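Local coordinates for protein ribosomal processing cysteine protease Prp (PDB 2G0I) that probably acts as a cysteine protease in ribosome biogenesis and carries a calcium ion in this crystal, at residues A38-R43 and E48-T53; A56-G59 and F63-V66; N79-L84 and Q117-A122; Q92-E95 and G99-K102; N129-E132 and F137-A140. All coordinates share one frame; numbering follows the deposited sequence.

From the N terminus, strand 36-43 turns back into strand 46-53, and contact 1 closes that short hairpin loop. Contact 2 comes next, folding the loop after strand 46-53 onto the first turn of helix 61-84. That helix runs on to contact 3, which closes a long loop by packing its far end against helix 114-133; contact 4, the hairpin of strands 90-94 and 100-104, is nested inside this loop. Contact 5 then ties the end of helix 114-133 to strand 138-144. Apart from that nesting the contacts follow in series; none cross. Contacts 1, 4 and 5 share one mixed sheet, contacts 2 and 3 share helix 61-84, and contacts 3 and 5 share helix 114-133.

Contact 1. Residues A38-R43 and E48-T53; sequences ATFIRR and ESVELT
Ile-41 O takes two backbone donors, Glu-48 N at 2.8 Å and, weakly, Ser-49 N at 3.4 Å. Two residues facing one make this a classic beta bulge, set in the hairpin of strands 36-43 and 46-53. Beyond it the antiparallel pairing is regular, with Thr-39 and Glu-51 exchanging both of their backbone bonds. On one face of the sheet Val-50 CG2 sits over the centre of the Phe-40 ring, 3.6 Å from the centroid; it lies anti to its own backbone N, which brings the methyl above the ring. On the other face Ser-49 OG, 3.6 Å from Ile-41 CB, is joined by one water to Thr-39 O and by another to Arg-43 NH2. Near the bulge Arg-43 NH1 meets the anti lone pair of Glu-48 OE2 at 2.6 Å, almost in the guanidinium plane, while Ile-41 CG2 covers one guanidinium face. Lys-111 pairs with Glu-48 OE1, so the carboxylate lies between two cationic groups, which should favour its ionised form.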
loop_
_atom_site.group_PDB
_atom_site.type_symbol
_atom_site.label_atom_id
_atom_site.label_comp_id
_atom_site.label_asym_id
_atom_site.label_seq_id
_atom_site.Cartn_x
_atom_site.Cartn_y
_atom_site.Cartn_z
ATOM N N ALA B 38 -4.349 -6.915 -13.671
ATOM C CA ALA B 38 -3.315 -5.909 -13.692
ATOM C C ALA B 38 -2.243 -6.250 -14.752
ATOM O O ALA B 38 -1.801 -7.407 -14.824
ATOM C CB ALA B 38 -2.680 -5.820 -12.330
ATOM N N THR B 39 -1.816 -5.249 -15.532
ATOM C CA THR B 39 -0.793 -5.427 -16.585
ATOM C C THR B 39 0.265 -4.376 -16.366
ATOM O O THR B 39 -0.020 -3.159 -16.463
ATOM C CB THR B 39 -1.422 -5.287 -18.012
ATOM O OG1 THR B 39 -2.487 -6.225 -18.153
ATOM C CG2 THR B 39 -0.389 -5.460 -19.147
ATOM N N PHE B 40 1.451 -4.841 -15.985
ATOM C CA PHE B 40 2.616 -3.966 -15.778
ATOM C C PHE B 40 3.494 -4.018 -17.018
ATOM O O PHE B 40 3.759 -5.092 -17.580
ATOM C CB PHE B 40 3.430 -4.455 -14.582
ATOM C CG PHE B 40 2.685 -4.379 -13.259
ATOM C CD1 PHE B 40 2.954 -3.323 -12.366
ATOM C CD2 PHE B 40 1.787 -5.376 -12.879
ATOM C CE1 PHE B 40 2.300 -3.217 -11.143
ATOM C CE2 PHE B 40 1.119 -5.287 -11.615
ATOM C CZ PHE B 40 1.406 -4.189 -10.743
ATOM N N ILE B 41 3.995 -2.863 -17.412
ATOM C CA ILE B 41 5.014 -2.832 -18.441
ATOM C C ILE B 41 6.319 -2.319 -17.863
ATOM O O ILE B 41 6.364 -1.195 -17.328
ATOM C CB ILE B 41 4.567 -1.990 -19.630
ATOM C CG1 ILE B 41 3.321 -2.614 -20.247
ATOM C CG2 ILE B 41 5.766 -1.817 -20.674
ATOM C CD1 ILE B 41 2.708 -1.770 -21.285
ATOM N N ARG B 42 7.370 -3.133 -18.014
ATOM C CA ARG B 42 8.741 -2.776 -17.686
ATOM C C ARG B 42 9.483 -2.563 -19.034
ATOM O O ARG B 42 9.331 -3.366 -19.971
ATOM C CB ARG B 42 9.393 -3.916 -16.903
ATOM C CG ARG B 42 10.715 -3.542 -16.249
ATOM C CD ARG B 42 11.313 -4.720 -15.443
ATOM N NE ARG B 42 10.496 -5.141 -14.293
ATOM C CZ ARG B 42 10.581 -4.622 -13.065
ATOM N NH1 ARG B 42 11.458 -3.659 -12.807
ATOM N NH2 ARG B 42 9.818 -5.088 -12.085
ATOM N N ARG B 43 10.246 -1.480 -19.139
ATOM C CA ARG B 43 11.045 -1.195 -20.346
ATOM C C ARG B 43 12.464 -0.842 -19.902
ATOM O O ARG B 43 12.671 0.073 -19.098
ATOM C CB ARG B 43 10.469 -0.012 -21.147
ATOM C CG ARG B 43 9.006 -0.155 -21.584
ATOM C CD ARG B 43 8.588 0.808 -22.776
ATOM N NE ARG B 43 7.182 0.561 -23.138
ATOM C CZ ARG B 43 6.129 1.114 -22.512
ATOM N NH1 ARG B 43 6.306 1.972 -21.500
ATOM N NH2 ARG B 43 4.893 0.817 -22.902
ATOM N N GLU B 48 7.258 1.205 -16.113
ATOM C CA GLU B 48 6.787 2.389 -16.802
ATOM C C GLU B 48 5.294 2.614 -16.686
ATOM O O GLU B 48 4.872 3.747 -16.630
ATOM C CB GLU B 48 7.184 2.361 -18.284
ATOM C CG GLU B 48 8.722 2.428 -18.449
ATOM C CD GLU B 48 9.149 3.263 -19.650
ATOM O OE1 GLU B 48 10.162 3.979 -19.544
ATOM O OE2 GLU B 48 8.469 3.193 -20.665
ATOM N N SER B 49 4.508 1.542 -16.665
ATOM C CA SER B 49 3.057 1.690 -16.554
ATOM C C SER B 49 2.364 0.497 -15.922
ATOM O O SER B 49 2.866 -0.620 -15.937
ATOM C CB SER B 49 2.426 1.972 -17.920
ATOM O OG SER B 49 2.540 0.842 -18.788
ATOM N N VAL B 50 1.171 0.749 -15.399
ATOM C CA VAL B 50 0.318 -0.339 -14.934
ATOM C C VAL B 50 -1.109 0.007 -15.299
ATOM O O VAL B 50 -1.542 1.172 -15.168
ATOM C CB VAL B 50 0.509 -0.660 -13.414
ATOM C CG1 VAL B 50 0.162 0.559 -12.585
ATOM C CG2 VAL B 50 -0.410 -1.833 -12.995
ATOM N N GLU B 51 -1.817 -1.004 -15.795
ATOM C CA GLU B 51 -3.183 -0.850 -16.207
ATOM C C GLU B 51 -4.000 -1.838 -15.414
ATOM O O GLU B 51 -3.644 -3.009 -15.380
ATOM C CB GLU B 51 -3.290 -1.074 -17.716
ATOM C CG GLU B 51 -4.718 -1.099 -18.233
ATOM C CD GLU B 51 -4.796 -1.382 -19.743
ATOM O OE1 GLU B 51 -3.816 -1.095 -20.462
ATOM O OE2 GLU B 51 -5.849 -1.881 -20.194
ATOM N N LEU B 52 -5.072 -1.388 -14.759
ATOM C CA LEU B 52 -5.939 -2.323 -14.034
ATOM C C LEU B 52 -7.375 -2.258 -14.485
ATOM O O LEU B 52 -7.884 -1.179 -14.740
ATOM C CB LEU B 52 -5.895 -2.078 -12.533
ATOM C CG LEU B 52 -4.517 -2.251 -11.892
ATOM C CD1 LEU B 52 -3.957 -0.871 -11.674
ATOM C CD2 LEU B 52 -4.599 -3.016 -10.619
ATOM N N THR B 53 -8.040 -3.413 -14.527
ATOM C CA THR B 53 -9.481 -3.433 -14.819
ATOM C C THR B 53 -10.182 -4.304 -13.793
ATOM O O THR B 53 -9.562 -5.200 -13.246
ATOM C CB THR B 53 -9.757 -3.965 -16.256
ATOM O OG1 THR B 53 -9.277 -5.321 -16.372
ATOM C CG2 THR B 53 -9.055 -3.092 -17.312
HETATM O O HOH W 1 0.424 -1.030 -18.277
HETATM O O HOH W 2 -4.706 -5.063 -17.402
HETATM O O HOH W 3 12.934 2.536 -19.796
HETATM O O HOH W 4 2.835 1.696 -21.263
#

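Contact 2. Residues A56-G59 and F63-V66; sequences AGSG and FDIV
Asp-64 OD1 receives the N-H of Ser-58 on its syn lone pair, at 3.0 Å and with a nearly straight angle of 167° at the hydrogen. The same oxygen lies 3.4 Å from Gly-57 CA. Beside it the Phe-63 ring is pressed into the loop: Gly-57 C stands at the ring edge, 3.7 Å from CE2, and Ser-58 OG comes obliquely to within 3.0 Å of Phe-63 CD2. The ring reaches this place because its CG is anti to the backbone N, with chi1 at 174°. This is how helix 61-84 starts: residues of its first turn, Phe-63 and Asp-64, reach back to the loop that follows strand 46-53, one with a ring and one with a carboxylate. Gly-57 has a positive phi, a conformation that suits glycine. Inward from here Phe-63 packs on Ser-34 and Ile-36. The grip is looser at Gly-59, which is exposed. Its N makes two weak bonds to the carboxylate, 3.1 Å to Asp-64 OD2 and 3.4 Å to Asp-64 OD1, the former badly bent at 127°. Asp-64 also packs against Tyr-61 of the second subunit.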
loop_
_atom_site.group_PDB
_atom_site.type_symbol
_atom_site.label_atom_id
_atom_site.label_comp_id
_atom_site.label_asym_id
_atom_site.label_seq_id
_atom_site.Cartn_x
_atom_site.Cartn_y
_atom_site.Cartn_z
ATOM N N ALA B 56 -13.327 -1.899 -9.540
ATOM C CA ALA B 56 -14.453 -1.088 -9.092
ATOM C C ALA B 56 -15.437 -1.894 -8.234
ATOM O O ALA B 56 -16.374 -1.332 -7.638
ATOM C CB ALA B 56 -15.171 -0.461 -10.268
ATOM N N GLY B 57 -15.224 -3.201 -8.159
ATOM C CA GLY B 57 -16.099 -4.066 -7.353
ATOM C C GLY B 57 -17.186 -4.725 -8.189
ATOM O O GLY B 57 -17.462 -4.302 -9.311
ATOM N N SER B 58 -17.795 -5.774 -7.643
ATOM C CA SER B 58 -18.810 -6.534 -8.375
ATOM C C SER B 58 -20.050 -6.744 -7.526
ATOM O O SER B 58 -21.097 -7.113 -8.052
ATOM C CB SER B 58 -18.268 -7.886 -8.829
ATOM O OG SER B 58 -18.015 -8.715 -7.713
ATOM N N GLY B 59 -19.942 -6.501 -6.223
ATOM C CA GLY B 59 -21.083 -6.702 -5.320
ATOM C C GLY B 59 -21.042 -8.033 -4.580
ATOM O O GLY B 59 -22.046 -8.428 -3.979
ATOM N N PHE B 63 -14.731 -10.684 -3.068
ATOM C CA PHE B 63 -14.099 -9.951 -4.148
ATOM C C PHE B 63 -14.020 -8.478 -3.791
ATOM O O PHE B 63 -13.033 -7.826 -4.094
ATOM C CB PHE B 63 -14.883 -10.138 -5.453
ATOM C CG PHE B 63 -14.380 -9.295 -6.607
ATOM C CD1 PHE B 63 -13.221 -9.643 -7.291
ATOM C CD2 PHE B 63 -15.094 -8.178 -7.020
ATOM C CE1 PHE B 63 -12.770 -8.862 -8.371
ATOM C CE2 PHE B 63 -14.656 -7.403 -8.088
ATOM C CZ PHE B 63 -13.492 -7.746 -8.766
ATOM N N ASP B 64 -15.040 -7.949 -3.125
ATOM C CA ASP B 64 -15.001 -6.531 -2.781
ATOM C C ASP B 64 -13.964 -6.189 -1.711
ATOM O O ASP B 64 -13.446 -5.067 -1.686
ATOM C CB ASP B 64 -16.403 -6.020 -2.466
ATOM C CG ASP B 64 -17.301 -6.043 -3.717
ATOM O OD1 ASP B 64 -16.797 -6.264 -4.862
ATOM O OD2 ASP B 64 -18.503 -5.848 -3.569
ATOM N N ILE B 65 -13.657 -7.158 -0.856
ATOM C CA ILE B 65 -12.534 -7.033 0.115
ATOM C C ILE B 65 -11.206 -6.977 -0.667
ATOM O O ILE B 65 -10.342 -6.129 -0.404
ATOM C CB ILE B 65 -12.522 -8.212 1.097
ATOM C CG1 ILE B 65 -13.711 -8.102 2.064
ATOM C CG2 ILE B 65 -11.203 -8.306 1.829
ATOM C CD1 ILE B 65 -13.814 -6.780 2.802
ATOM N N VAL B 66 -11.066 -7.856 -1.661
ATOM C CA VAL B 66 -9.883 -7.794 -2.544
ATOM C C VAL B 66 -9.820 -6.485 -3.325
ATOM O O VAL B 66 -8.722 -5.904 -3.503
ATOM C CB VAL B 66 -9.801 -9.006 -3.508
ATOM C CG1 VAL B 66 -8.686 -8.792 -4.554
ATOM C CG2 VAL B 66 -9.591 -10.309 -2.725
#

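Contact 3. Residues N79-L84 and Q117-A122; sequences NALEVL and QLLFEA
The two helices of the two-layer alpha-beta sandwich, 61-84 and 114-133, meet here through Leu-119, whose branched end is laid against the backbone and side chains of Ala-80 and Leu-81. Leu-119 CD1 is 3.7 Å from Ala-80 O and 3.9 Å from Ala-80 CB, and its other methyl, CD2, is 4.0 Å from the same Ala-80 CB, so both methyls rest against the small residue. With CG anti to the carbonyl carbon, chi1 -69°, the leucine is directed across the gap between the helices. Leu-81, of the same helix as Ala-80, slides past Leu-119 in the opposite direction and brings CD2 to 4.0 Å from its CD1. The CA atoms of these two leucines, the nearest pair of the two segments, are 7.0 Å apart. Ala-80 O keeps its helical bond from Leu-84 N. Around the contact, Leu-119 also packs on Ala-85 and Leu-81 on Val-89, Phe-120 leans on strand 46-53 at Leu-47 and Val-50, and Leu-118 meets Leu-84 of the second subunit.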
loop_
_atom_site.group_PDB
_atom_site.type_symbol
_atom_site.label_atom_id
_atom_site.label_comp_id
_atom_site.label_asym_id
_atom_site.label_seq_id
_atom_site.Cartn_x
_atom_site.Cartn_y
_atom_site.Cartn_z
ATOM N N ASN B 79 -0.593 8.765 -4.813
ATOM C CA ASN B 79 -0.406 9.800 -3.791
ATOM C C ASN B 79 1.048 9.859 -3.297
ATOM O O ASN B 79 1.638 10.944 -3.208
ATOM C CB ASN B 79 -1.378 9.567 -2.624
ATOM C CG ASN B 79 -2.854 9.805 -3.012
ATOM O OD1 ASN B 79 -3.165 10.521 -3.988
ATOM N ND2 ASN B 79 -3.772 9.203 -2.239
ATOM N N ALA B 80 1.651 8.696 -3.025
ATOM C CA ALA B 80 3.073 8.645 -2.626
ATOM C C ALA B 80 4.025 9.164 -3.709
ATOM O O ALA B 80 5.000 9.870 -3.377
ATOM C CB ALA B 80 3.500 7.199 -2.182
ATOM N N LEU B 81 3.790 8.793 -4.984
ATOM C CA LEU B 81 4.593 9.350 -6.089
ATOM C C LEU B 81 4.600 10.885 -6.070
ATOM O O LEU B 81 5.652 11.506 -6.116
ATOM C CB LEU B 81 4.092 8.884 -7.450
ATOM C CG LEU B 81 4.555 7.459 -7.756
ATOM C CD1 LEU B 81 3.800 6.909 -8.950
ATOM C CD2 LEU B 81 6.083 7.370 -7.935
ATOM N N GLU B 82 3.419 11.468 -6.006
ATOM C CA GLU B 82 3.238 12.930 -5.933
ATOM C C GLU B 82 3.864 13.580 -4.689
ATOM O O GLU B 82 4.685 14.509 -4.814
ATOM C CB GLU B 82 1.778 13.241 -5.962
ATOM N N VAL B 83 3.478 13.092 -3.511
ATOM C CA VAL B 83 3.911 13.675 -2.215
ATOM C C VAL B 83 5.384 13.397 -1.881
ATOM O O VAL B 83 6.111 14.296 -1.422
ATOM C CB VAL B 83 2.966 13.244 -1.040
ATOM C CG1 VAL B 83 3.536 13.654 0.349
ATOM C CG2 VAL B 83 1.587 13.805 -1.221
ATOM N N LEU B 84 5.849 12.173 -2.139
ATOM C CA LEU B 84 7.141 11.731 -1.644
ATOM C C LEU B 84 8.256 11.542 -2.683
ATOM O O LEU B 84 9.420 11.514 -2.315
ATOM C CB LEU B 84 6.987 10.412 -0.874
ATOM C CG LEU B 84 6.037 10.427 0.324
ATOM C CD1 LEU B 84 5.746 8.971 0.723
ATOM C CD2 LEU B 84 6.659 11.195 1.505
ATOM N N GLN B 117 10.828 4.441 -8.657
ATOM C CA GLN B 117 10.843 2.985 -8.936
ATOM C C GLN B 117 10.636 2.145 -7.703
ATOM O O GLN B 117 10.056 1.046 -7.774
ATOM C CB GLN B 117 12.155 2.568 -9.608
ATOM C CG GLN B 117 12.245 3.055 -11.071
ATOM C CD GLN B 117 11.172 2.446 -11.924
ATOM O OE1 GLN B 117 11.045 1.230 -11.998
ATOM N NE2 GLN B 117 10.359 3.281 -12.526
ATOM N N LEU B 118 11.124 2.648 -6.568
ATOM C CA LEU B 118 10.918 1.897 -5.318
ATOM C C LEU B 118 9.433 1.820 -5.003
ATOM O O LEU B 118 8.942 0.752 -4.650
ATOM C CB LEU B 118 11.645 2.524 -4.139
ATOM C CG LEU B 118 11.406 1.798 -2.796
ATOM C CD1 LEU B 118 11.859 0.335 -2.810
ATOM C CD2 LEU B 118 12.166 2.527 -1.734
ATOM N N LEU B 119 8.732 2.939 -5.104
ATOM C CA LEU B 119 7.274 2.962 -4.874
ATOM C C LEU B 119 6.521 2.061 -5.864
ATOM O O LEU B 119 5.610 1.296 -5.492
ATOM C CB LEU B 119 6.748 4.402 -4.945
ATOM C CG LEU B 119 7.224 5.282 -3.763
ATOM C CD1 LEU B 119 6.845 6.741 -4.040
ATOM C CD2 LEU B 119 6.595 4.750 -2.471
ATOM N N PHE B 120 6.913 2.135 -7.121
ATOM C CA PHE B 120 6.276 1.346 -8.174
ATOM C C PHE B 120 6.539 -0.166 -7.957
ATOM O O PHE B 120 5.648 -1.003 -8.188
ATOM C CB PHE B 120 6.818 1.796 -9.549
ATOM C CG PHE B 120 5.823 1.658 -10.690
ATOM C CD1 PHE B 120 5.911 2.521 -11.785
ATOM C CD2 PHE B 120 4.769 0.719 -10.635
ATOM C CE1 PHE B 120 4.956 2.435 -12.833
ATOM C CE2 PHE B 120 3.814 0.619 -11.671
ATOM C CZ PHE B 120 3.932 1.474 -12.781
ATOM N N GLU B 121 7.743 -0.526 -7.533
ATOM C CA GLU B 121 8.063 -1.946 -7.257
ATOM C C GLU B 121 7.317 -2.433 -6.031
ATOM O O GLU B 121 6.884 -3.590 -5.993
ATOM C CB GLU B 121 9.564 -2.160 -7.052
ATOM C CG GLU B 121 10.363 -1.886 -8.341
ATOM C CD GLU B 121 10.500 -3.052 -9.300
ATOM O OE1 GLU B 121 9.910 -4.137 -9.067
ATOM O OE2 GLU B 121 11.275 -2.872 -10.272
ATOM N N ALA B 122 7.180 -1.561 -5.025
ATOM C CA ALA B 122 6.363 -1.930 -3.836
ATOM C C ALA B 122 4.927 -2.214 -4.228
ATOM O O ALA B 122 4.307 -3.114 -3.703
ATOM C CB ALA B 122 6.395 -0.835 -2.837
#

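Contact 4. Residues Q92-E95 and G99-K102; sequences QMDE and GYMK
Met-93 and Met-101, both built as selenomethionine, lie side by side and point the same way from a non-hydrogen-bonded pair, their CG atoms 3.7 Å apart and their CE methyls 4.0 Å. On the opposite face of the two strands Tyr-100 meets Asp-94 near its CB, and its ring reaches on toward Gln-92. Gln-92 CG approaches the ring edge at CE2, 4.1 Å away, while Asp-94 OD1 lies 3.5 Å from Tyr-100 CB with its carboxylate only 17° from the ring plane. Asp-94 has its CG between the backbone N and the carbonyl carbon, chi1 70°, which swings the carboxylate over toward Tyr-100. What holds these side chains in register is the antiparallel hairpin: Gln-92 and Lys-102 exchange two backbone bonds, and so do Asp-94 and Tyr-100, one of them Tyr-100 N to Asp-94 O, 3.0 Å. Strand 90-94 is outermost within this chain, and strand 100-104 carries it onto strand 46-53, where Met-101 bonds to Leu-52 through the backbone and Tyr-100 packs on Glu-51 and Thr-53.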
loop_
_atom_site.group_PDB
_atom_site.type_symbol
_atom_site.label_atom_id
_atom_site.label_comp_id
_atom_site.label_asym_id
_atom_site.label_seq_id
_atom_site.Cartn_x
_atom_site.Cartn_y
_atom_site.Cartn_z
ATOM N N GLN B 92 -5.325 7.796 -15.903
ATOM C CA GLN B 92 -6.673 7.750 -16.502
ATOM C C GLN B 92 -7.470 6.804 -15.614
ATOM O O GLN B 92 -6.987 5.719 -15.283
ATOM C CB GLN B 92 -6.557 7.198 -17.919
ATOM C CG GLN B 92 -7.844 7.221 -18.707
ATOM C CD GLN B 92 -8.489 8.614 -18.695
ATOM O OE1 GLN B 92 -7.964 9.584 -19.301
ATOM N NE2 GLN B 92 -9.627 8.729 -17.989
HETATM N N MSE B 93 -8.680 7.192 -15.222
HETATM C CA MSE B 93 -9.533 6.302 -14.420
HETATM C C MSE B 93 -11.006 6.433 -14.793
HETATM O O MSE B 93 -11.501 7.558 -14.984
HETATM C CB MSE B 93 -9.464 6.676 -12.949
HETATM C CG MSE B 93 -8.198 6.359 -12.200
HETATM SE SE MSE B 93 -8.494 6.714 -10.317
HETATM C CE MSE B 93 -9.881 5.546 -10.037
ATOM N N ASP B 94 -11.719 5.306 -14.796
ATOM C CA ASP B 94 -13.193 5.313 -14.885
ATOM C C ASP B 94 -13.842 4.164 -14.116
ATOM O O ASP B 94 -13.177 3.215 -13.720
ATOM C CB ASP B 94 -13.716 5.403 -16.348
ATOM C CG ASP B 94 -13.475 4.131 -17.173
ATOM O OD1 ASP B 94 -12.609 4.148 -18.085
ATOM O OD2 ASP B 94 -14.169 3.116 -16.956
ATOM N N GLU B 95 -15.149 4.271 -13.900
ATOM C CA GLU B 95 -15.891 3.288 -13.098
ATOM C C GLU B 95 -16.826 2.428 -13.945
ATOM O O GLU B 95 -17.549 1.593 -13.411
ATOM C CB GLU B 95 -16.671 3.982 -11.973
ATOM C CG GLU B 95 -15.843 4.949 -11.132
ATOM C CD GLU B 95 -14.935 4.268 -10.113
ATOM O OE1 GLU B 95 -15.466 3.804 -9.084
ATOM O OE2 GLU B 95 -13.689 4.235 -10.311
ATOM N N GLY B 99 -14.536 -1.027 -14.071
ATOM C CA GLY B 99 -13.487 -0.085 -13.681
ATOM C C GLY B 99 -12.254 -0.232 -14.538
ATOM O O GLY B 99 -11.860 -1.349 -14.910
ATOM N N TYR B 100 -11.628 0.911 -14.813
ATOM C CA TYR B 100 -10.375 0.996 -15.547
ATOM C C TYR B 100 -9.458 2.030 -14.868
ATOM O O TYR B 100 -9.910 3.109 -14.427
ATOM C CB TYR B 100 -10.658 1.416 -16.990
ATOM C CG TYR B 100 -9.431 1.640 -17.823
ATOM C CD1 TYR B 100 -8.763 0.567 -18.392
ATOM C CD2 TYR B 100 -8.905 2.927 -18.006
ATOM C CE1 TYR B 100 -7.617 0.741 -19.137
ATOM C CE2 TYR B 100 -7.723 3.125 -18.765
ATOM C CZ TYR B 100 -7.095 2.011 -19.331
ATOM O OH TYR B 100 -5.945 2.144 -20.079
HETATM N N MSE B 101 -8.165 1.713 -14.811
HETATM C CA MSE B 101 -7.183 2.636 -14.294
HETATM C C MSE B 101 -5.874 2.391 -15.020
HETATM O O MSE B 101 -5.480 1.252 -15.246
HETATM C CB MSE B 101 -7.010 2.417 -12.802
HETATM C CG MSE B 101 -6.051 3.344 -12.136
HETATM SE SE MSE B 101 -5.775 2.828 -10.227
HETATM C CE MSE B 101 -7.508 2.393 -9.712
ATOM N N LYS B 102 -5.211 3.463 -15.418
ATOM C CA LYS B 102 -3.898 3.298 -15.958
ATOM C C LYS B 102 -3.007 4.392 -15.405
ATOM O O LYS B 102 -3.331 5.595 -15.532
ATOM C CB LYS B 102 -3.943 3.319 -17.481
ATOM C CG LYS B 102 -2.536 3.128 -18.077
ATOM C CD LYS B 102 -2.576 2.928 -19.586
ATOM C CE LYS B 102 -1.192 2.549 -20.049
ATOM N NZ LYS B 102 -1.138 2.256 -21.486
#

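Contact 5. Residues N129-E132 and F137-A140; sequences NLAE and FVTA. With CA (calcium ion), chain E.
The last turn of helix 114-133 passes close to the start of strand 138-144, with the CA atoms of Ala-131 and Val-138 only 4.8 Å apart. The small Ala-131 fits this close approach: its CB is 3.8 Å from Val-138 O and 4.4 Å from Ala-140 CB. Val-138 directs its side chain at the helix, with CG1 anti to the backbone N, chi1 -170°. CG1 comes within 4.3 Å of Ala-131 CB, and CG2 faces Leu-130 CB at 4.4 Å. These are loose van der Waals touches. The polar link is a water, which donates one hydrogen to Ala-131 O and the other to Val-138 O, the latter at 2.7 Å, so helix and strand carbonyls are tied without a direct bond. Around this seam Leu-130 packs on Val-70 and Leu-73 of helix 61-84, and Val-138 on Val-66 of that helix, while Thr-139 bonds through its backbone to Ile-36 and Ala-38 of the neighbouring parallel strand 36-43. On the outer side of the helix Glu-132 carries the calcium ion, gripping it with both carboxylate oxygens, OE1 at 2.5 Å from the metal; one further atom from elsewhere in the structure also binds the metal. The bidentate hold implies a carboxylate that is probably ionised, on a surface apart from the largely apolar seam, bridged by one water, that joins the helix to the sheet.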
loop_
_atom_site.group_PDB
_atom_site.type_symbol
_atom_site.label_atom_id
_atom_site.label_comp_id
_atom_site.label_asym_id
_atom_site.label_seq_id
_atom_site.Cartn_x
_atom_site.Cartn_y
_atom_site.Cartn_z
ATOM N N ASN B 129 1.482 -10.194 -4.570
ATOM C CA ASN B 129 1.036 -10.937 -3.366
ATOM C C ASN B 129 -0.483 -11.234 -3.281
ATOM O O ASN B 129 -0.916 -12.317 -2.847
ATOM C CB ASN B 129 1.623 -10.322 -2.079
ATOM C CG ASN B 129 3.106 -10.656 -1.913
ATOM O OD1 ASN B 129 3.597 -11.635 -2.490
ATOM N ND2 ASN B 129 3.826 -9.860 -1.136
ATOM N N LEU B 130 -1.297 -10.307 -3.761
ATOM C CA LEU B 130 -2.726 -10.544 -3.893
ATOM C C LEU B 130 -3.054 -11.585 -4.961
ATOM O O LEU B 130 -3.972 -12.403 -4.759
ATOM C CB LEU B 130 -3.464 -9.214 -4.154
ATOM C CG LEU B 130 -3.495 -8.212 -2.989
ATOM C CD1 LEU B 130 -3.888 -6.777 -3.441
ATOM C CD2 LEU B 130 -4.478 -8.701 -1.928
ATOM N N ALA B 131 -2.330 -11.558 -6.085
ATOM C CA ALA B 131 -2.493 -12.546 -7.133
ATOM C C ALA B 131 -2.134 -13.951 -6.625
ATOM O O ALA B 131 -2.708 -14.939 -7.094
ATOM C CB ALA B 131 -1.677 -12.184 -8.371
ATOM N N GLU B 132 -1.172 -14.027 -5.710
ATOM C CA GLU B 132 -0.727 -15.306 -5.133
ATOM C C GLU B 132 -1.726 -15.865 -4.151
ATOM O O GLU B 132 -1.992 -17.065 -4.151
ATOM C CB GLU B 132 0.623 -15.152 -4.421
ATOM C CG GLU B 132 1.805 -15.116 -5.352
ATOM C CD GLU B 132 1.802 -16.275 -6.340
ATOM O OE1 GLU B 132 2.177 -17.390 -5.940
ATOM O OE2 GLU B 132 1.417 -16.081 -7.524
ATOM N N PHE B 137 -9.514 -14.109 -7.596
ATOM C CA PHE B 137 -9.945 -12.726 -7.786
ATOM C C PHE B 137 -8.965 -11.800 -8.521
ATOM O O PHE B 137 -9.377 -10.750 -8.975
ATOM C CB PHE B 137 -10.292 -12.049 -6.448
ATOM C CG PHE B 137 -11.377 -12.754 -5.665
ATOM C CD1 PHE B 137 -12.627 -12.970 -6.227
ATOM C CD2 PHE B 137 -11.130 -13.196 -4.369
ATOM C CE1 PHE B 137 -13.650 -13.633 -5.494
ATOM C CE2 PHE B 137 -12.143 -13.854 -3.614
ATOM C CZ PHE B 137 -13.393 -14.073 -4.189
ATOM N N VAL B 138 -7.692 -12.173 -8.607
ATOM C CA VAL B 138 -6.670 -11.255 -9.183
ATOM C C VAL B 138 -5.703 -12.010 -10.091
ATOM O O VAL B 138 -5.146 -13.026 -9.682
ATOM C CB VAL B 138 -5.825 -10.543 -8.087
ATOM C CG1 VAL B 138 -4.947 -9.407 -8.725
ATOM C CG2 VAL B 138 -6.696 -9.963 -7.000
ATOM N N THR B 139 -5.487 -11.472 -11.308
ATOM C CA THR B 139 -4.541 -12.018 -12.265
ATOM C C THR B 139 -3.591 -10.892 -12.650
ATOM O O THR B 139 -4.030 -9.760 -12.870
ATOM C CB THR B 139 -5.288 -12.556 -13.507
ATOM O OG1 THR B 139 -6.196 -13.603 -13.090
ATOM C CG2 THR B 139 -4.320 -13.197 -14.448
ATOM N N ALA B 140 -2.293 -11.181 -12.687
ATOM C CA ALA B 140 -1.298 -10.167 -13.047
ATOM C C ALA B 140 -0.549 -10.599 -14.305
ATOM O O ALA B 140 -0.268 -11.798 -14.472
ATOM C CB ALA B 140 -0.308 -9.942 -11.863
HETATM CA CA CA E . 1.887 -18.619 -8.137
HETATM O O HOH W 5 -3.495 -15.112 -10.028
#